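Local coordinates for protein 4-hydroxyphenylpyruvate dioxygenase (Pseudomonas putida, PDB 5HMQ) that converts 3-dehydroshikimate to protocatechuate and water with the help of a divalent metal ion, in a step of quinate and shikimate degradation, at residues D167-L172 / H210-P215; A197-L200 / E206-R209. One frame throughout, in Å; residues are numbered along the deposited sequence.

Contact 1: residues D167-L172 / H210-P215. With MG (magnesium ion), chain K.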
loop_
_atom_site.group_PDB
_atom_site.type_symbol
_atom_site.label_atom_id
_atom_site.label_comp_id
_atom_site.label_asym_id
_atom_site.label_seq_id
_atom_site.Cartn_x
_atom_site.Cartn_y
_atom_site.Cartn_z
ATOM N N ASP C 167 4.574 23.372 15.161
ATOM C CA ASP C 167 4.065 22.221 14.425
ATOM C C ASP C 167 2.833 22.675 13.657
ATOM O O ASP C 167 1.824 23.044 14.267
ATOM C CB ASP C 167 3.730 21.068 15.381
ATOM C CG ASP C 167 3.240 19.816 14.667
ATOM O OD1 ASP C 167 2.347 19.910 13.799
ATOM O OD2 ASP C 167 3.751 18.722 14.989
ATOM N N SER C 168 2.914 22.635 12.324
ATOM C CA SER C 168 1.854 23.210 11.501
ATOM C C SER C 168 0.513 22.524 11.734
ATOM O O SER C 168 -0.532 23.182 11.672
ATOM C CB SER C 168 2.233 23.144 10.021
ATOM O OG SER C 168 2.377 21.805 9.586
ATOM N N PHE C 169 0.508 21.220 12.013
ATOM C CA PHE C 169 -0.768 20.547 12.231
ATOM C C PHE C 169 -1.417 21.006 13.530
ATOM O O PHE C 169 -2.613 21.315 13.560
ATOM C CB PHE C 169 -0.604 19.027 12.237
ATOM C CG PHE C 169 -1.904 18.296 12.440
ATOM C CD1 PHE C 169 -2.409 18.080 13.715
ATOM C CD2 PHE C 169 -2.644 17.861 11.353
ATOM C CE1 PHE C 169 -3.616 17.442 13.898
ATOM C CE2 PHE C 169 -3.849 17.212 11.533
ATOM C CZ PHE C 169 -4.333 16.999 12.807
ATOM N N HIS C 170 -0.648 21.042 14.622
ATOM C CA HIS C 170 -1.222 21.405 15.915
ATOM C C HIS C 170 -1.805 22.811 15.894
ATOM O O HIS C 170 -2.780 23.089 16.601
ATOM C CB HIS C 170 -0.168 21.281 17.017
ATOM C CG HIS C 170 0.219 19.869 17.331
ATOM N ND1 HIS C 170 -0.700 18.911 17.706
ATOM C CD2 HIS C 170 1.424 19.252 17.327
ATOM C CE1 HIS C 170 -0.076 17.766 17.921
ATOM N NE2 HIS C 170 1.213 17.946 17.697
ATOM N N THR C 171 -1.229 23.706 15.091
ATOM C CA THR C 171 -1.753 25.062 14.994
ATOM C C THR C 171 -2.952 25.133 14.053
ATOM O O THR C 171 -3.993 25.696 14.406
ATOM C CB THR C 171 -0.650 26.017 14.532
ATOM O OG1 THR C 171 0.372 26.084 15.535
ATOM C CG2 THR C 171 -1.216 27.411 14.293
ATOM N N LEU C 172 -2.824 24.575 12.849
ATOM C CA LEU C 172 -3.869 24.726 11.842
ATOM C C LEU C 172 -5.061 23.798 12.061
ATOM O O LEU C 172 -6.155 24.102 11.575
ATOM C CB LEU C 172 -3.287 24.509 10.444
ATOM C CG LEU C 172 -2.230 25.530 10.008
ATOM C CD1 LEU C 172 -1.818 25.306 8.561
ATOM C CD2 LEU C 172 -2.745 26.948 10.206
ATOM N N HIS C 210 -3.730 9.668 12.304
ATOM C CA HIS C 210 -3.903 8.890 11.088
ATOM C C HIS C 210 -3.823 9.677 9.786
ATOM O O HIS C 210 -3.592 9.064 8.740
ATOM C CB HIS C 210 -5.256 8.161 11.113
ATOM C CG HIS C 210 -5.416 7.209 12.258
ATOM N ND1 HIS C 210 -4.703 6.033 12.354
ATOM C CD2 HIS C 210 -6.227 7.248 13.342
ATOM C CE1 HIS C 210 -5.059 5.395 13.455
ATOM N NE2 HIS C 210 -5.982 6.110 14.073
ATOM N N PHE C 211 -4.015 10.996 9.799
ATOM C CA PHE C 211 -4.205 11.725 8.547
ATOM C C PHE C 211 -3.144 12.773 8.236
ATOM O O PHE C 211 -3.327 13.547 7.290
ATOM C CB PHE C 211 -5.597 12.355 8.514
ATOM C CG PHE C 211 -6.699 11.344 8.512
ATOM C CD1 PHE C 211 -7.106 10.760 7.326
ATOM C CD2 PHE C 211 -7.308 10.952 9.689
ATOM C CE1 PHE C 211 -8.109 9.814 7.309
ATOM C CE2 PHE C 211 -8.316 10.008 9.677
ATOM C CZ PHE C 211 -8.716 9.438 8.484
ATOM N N ARG C 212 -2.050 12.829 8.986
ATOM C CA ARG C 212 -0.969 13.727 8.605
ATOM C C ARG C 212 -0.354 13.262 7.289
ATOM O O ARG C 212 -0.236 12.062 7.033
ATOM C CB ARG C 212 0.100 13.782 9.694
ATOM C CG ARG C 212 -0.203 14.737 10.830
ATOM C CD ARG C 212 0.949 14.771 11.818
ATOM N NE ARG C 212 0.620 15.509 13.033
ATOM C CZ ARG C 212 1.458 16.329 13.660
ATOM N NH1 ARG C 212 2.680 16.526 13.184
ATOM N NH2 ARG C 212 1.072 16.955 14.764
ATOM N N CYS C 213 0.017 14.220 6.442
ATOM C CA CYS C 213 0.683 13.919 5.181
ATOM C C CYS C 213 1.645 15.057 4.862
ATOM O O CYS C 213 1.726 16.050 5.591
ATOM C CB CYS C 213 -0.333 13.691 4.054
ATOM S SG CYS C 213 -1.579 14.990 3.891
ATOM N N PHE C 214 2.371 14.914 3.756
ATOM C CA PHE C 214 3.391 15.890 3.410
ATOM C C PHE C 214 2.763 17.171 2.863
ATOM O O PHE C 214 1.667 17.139 2.298
ATOM C CB PHE C 214 4.359 15.307 2.385
ATOM C CG PHE C 214 5.209 14.192 2.921
ATOM C CD1 PHE C 214 5.780 14.286 4.180
ATOM C CD2 PHE C 214 5.449 13.059 2.164
ATOM C CE1 PHE C 214 6.569 13.264 4.680
ATOM C CE2 PHE C 214 6.237 12.033 2.655
ATOM C CZ PHE C 214 6.797 12.135 3.916
ATOM N N PRO C 215 3.432 18.310 3.051
ATOM C CA PRO C 215 2.914 19.585 2.535
ATOM C C PRO C 215 2.526 19.502 1.067
ATOM O O PRO C 215 3.306 19.062 0.221
ATOM C CB PRO C 215 4.084 20.550 2.752
ATOM C CG PRO C 215 4.824 19.985 3.910
ATOM C CD PRO C 215 4.663 18.490 3.839
HETATM MG MG MG K . 4.940 17.695 16.381
HETATM O O HOH W 1 3.470 16.669 17.219
HETATM O O HOH W 2 6.200 16.658 17.586
#
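Arg212 lays one face of its guanidinium over CB of Phe169, which lies 3.7 Å from Arg212 CZ, with the phenyl ring passing obliquely (planes 32° apart). At its outer edge the same group grips Asp167 end-on, NH1 and NH2 both donating to one carboxylate oxygen. The bond from Arg212 NH1 to Asp167 OD2 (3.0 Å) uses the syn lone pair, whereas Arg212 NH2, 3.2 Å from Asp167 OD2, comes in from above the carboxylate plane. CG to NE of the arginine runs extended (chi3 -171°), which carries the guanidinium to the carboxylate of Asp167, beside the ion. Arg212 NH2 also sits over one face of the His170 imidazole, whose NE2 meets a magnesium-bound water 2.6 Å away. Ser208 OG and Glu241 O take further bonds from Arg212 and help fix its rotation. Asp167 divides its oxygens: OD2 binds magnesium at 2.1 Å, while OD1 accepts weak N-cap bonds from Phe169 N and His170 N. Arg212 is thus a second-shell residue that holds the Asp167 carboxylate in place. Glu136, Gln193 and Glu241 complete the protein ligands of this metal, in the catalytic site at the C-terminal ends of the strands of a xylose isomerase-like TIM barrel.

Contact 2: residues A197-L200 / E206-R209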
loop_
_atom_site.group_PDB
_atom_site.type_symbol
_atom_site.label_atom_id
_atom_site.label_comp_id
_atom_site.label_asym_id
_atom_site.label_seq_id
_atom_site.Cartn_x
_atom_site.Cartn_y
_atom_site.Cartn_z
ATOM N N ALA C 197 -2.594 17.915 6.182
ATOM C CA ALA C 197 -3.707 17.020 6.482
ATOM C C ALA C 197 -4.979 17.471 5.774
ATOM O O ALA C 197 -5.142 18.666 5.487
ATOM C CB ALA C 197 -3.954 16.952 7.990
ATOM N N PRO C 198 -5.901 16.557 5.481
ATOM C CA PRO C 198 -7.235 16.979 5.050
ATOM C C PRO C 198 -7.993 17.621 6.198
ATOM O O PRO C 198 -7.798 17.281 7.368
ATOM C CB PRO C 198 -7.895 15.668 4.608
ATOM C CG PRO C 198 -7.213 14.629 5.430
ATOM C CD PRO C 198 -5.783 15.090 5.547
ATOM N N ILE C 199 -8.862 18.567 5.856
ATOM C CA ILE C 199 -9.697 19.221 6.858
ATOM C C ILE C 199 -10.851 18.285 7.198
ATOM O O ILE C 199 -11.692 17.981 6.345
ATOM C CB ILE C 199 -10.212 20.579 6.364
ATOM C CG1 ILE C 199 -9.045 21.482 5.968
ATOM C CG2 ILE C 199 -11.025 21.250 7.455
ATOM C CD1 ILE C 199 -8.007 21.677 7.055
ATOM N N LEU C 200 -10.885 17.820 8.447
ATOM C CA LEU C 200 -11.872 16.851 8.896
ATOM C C LEU C 200 -12.499 17.307 10.204
ATOM O O LEU C 200 -11.804 17.818 11.088
ATOM C CB LEU C 200 -11.218 15.471 9.072
ATOM C CG LEU C 200 -10.578 14.880 7.818
ATOM C CD1 LEU C 200 -9.645 13.733 8.189
ATOM C CD2 LEU C 200 -11.674 14.386 6.868
ATOM N N GLU C 206 -7.163 11.862 17.064
ATOM C CA GLU C 206 -7.255 10.848 16.019
ATOM C C GLU C 206 -6.961 11.443 14.648
ATOM O O GLU C 206 -6.385 10.768 13.788
ATOM C CB GLU C 206 -8.642 10.205 16.037
ATOM C CG GLU C 206 -9.102 9.717 17.406
ATOM C CD GLU C 206 -8.429 8.427 17.834
ATOM O OE1 GLU C 206 -7.878 7.717 16.964
ATOM O OE2 GLU C 206 -8.453 8.121 19.046
ATOM N N TRP C 207 -7.352 12.702 14.434
ATOM C CA TRP C 207 -7.009 13.413 13.206
ATOM C C TRP C 207 -5.498 13.475 13.009
ATOM O O TRP C 207 -4.998 13.246 11.900
ATOM C CB TRP C 207 -7.620 14.816 13.262
ATOM C CG TRP C 207 -7.500 15.658 12.025
ATOM C CD1 TRP C 207 -7.012 15.282 10.808
ATOM C CD2 TRP C 207 -7.902 17.026 11.892
ATOM N NE1 TRP C 207 -7.074 16.338 9.928
ATOM C CE2 TRP C 207 -7.617 17.420 10.571
ATOM C CE3 TRP C 207 -8.471 17.958 12.765
ATOM C CZ2 TRP C 207 -7.883 18.704 10.101
ATOM C CZ3 TRP C 207 -8.733 19.233 12.299
ATOM C CH2 TRP C 207 -8.439 19.594 10.979
ATOM N N SER C 208 -4.753 13.772 14.076
ATOM C CA SER C 208 -3.299 13.831 13.974
ATOM C C SER C 208 -2.690 12.446 13.824
ATOM O O SER C 208 -1.686 12.284 13.120
ATOM C CB SER C 208 -2.713 14.522 15.206
ATOM O OG SER C 208 -1.297 14.513 15.172
ATOM N N ARG C 209 -3.290 11.442 14.464
ATOM C CA ARG C 209 -2.705 10.106 14.484
ATOM C C ARG C 209 -2.671 9.482 13.094
ATOM O O ARG C 209 -1.678 8.845 12.721
ATOM C CB ARG C 209 -3.498 9.211 15.442
ATOM C CG ARG C 209 -3.102 7.742 15.393
ATOM C CD ARG C 209 -3.785 6.911 16.477
ATOM N NE ARG C 209 -3.286 7.172 17.826
ATOM C CZ ARG C 209 -4.055 7.533 18.849
ATOM N NH1 ARG C 209 -5.363 7.674 18.677
ATOM N NH2 ARG C 209 -3.519 7.746 20.042
#
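This contact packs a tryptophan side chain against loop backbone in the connection after barrel strand 189-194, where the loop 197-200 folds back against residues 206-209 of helix 204-211 and Trp207 does all the touching from the helix side. With CG anti to the backbone N (chi1 -174°), the indole reaches out from the helix to the loop backbone. Its NE1 gives a weak, bent hydrogen bond to Pro198 O, 2.8 Å long with an angle of 124° at the hydrogen, and the carbonyl oxygen lies near the ring plane. The next part of the loop passes over one face of the indole: Leu200 O is 3.6 Å from Trp207 CZ3, and Leu200 N is 3.5 Å from Trp207 CZ2. Side chains add smaller touches, Leu200 CD1 to Trp207 CD1 at 4.0 Å and Ala197 CB to Trp207 NE1 at 3.7 Å, while Ile199 CD1 borders the benzo edge at CZ2. Arg209 NH1 pairs with Glu206 OE1 (3.0 Å), and Glu206 has a second salt bridge, to Arg597 of the second subunit. The arrangement is that of a beta-alpha connection of the TIM barrel, its loop packed on the tryptophan of the following helix, which faces the partner subunit.

Both contacts are buried and lie along helix 204-211: contact 2 uses its middle, whereas contact 1 depends on Arg212, just downstream in the same stretch of chain; contact 2 is nested within the loop that contact 1 closes. Their chemistry follows their place. Contact 1 is ionic and reaches a ligand of the barrel metal, whereas contact 2 is an indole against loop backbone, farther from the ion and with Ile199 at an exposed margin. Phe169 joins them: its ring meets Trp207 edge-to-face, and its CE1 is 3.3 Å from Ser208 CB. Ser208 belongs to the helix segment of contact 2 while bonding to the arginine of contact 1. Each contact also touches the second subunit, Phe211 and Pro198 both packing on its Ile509.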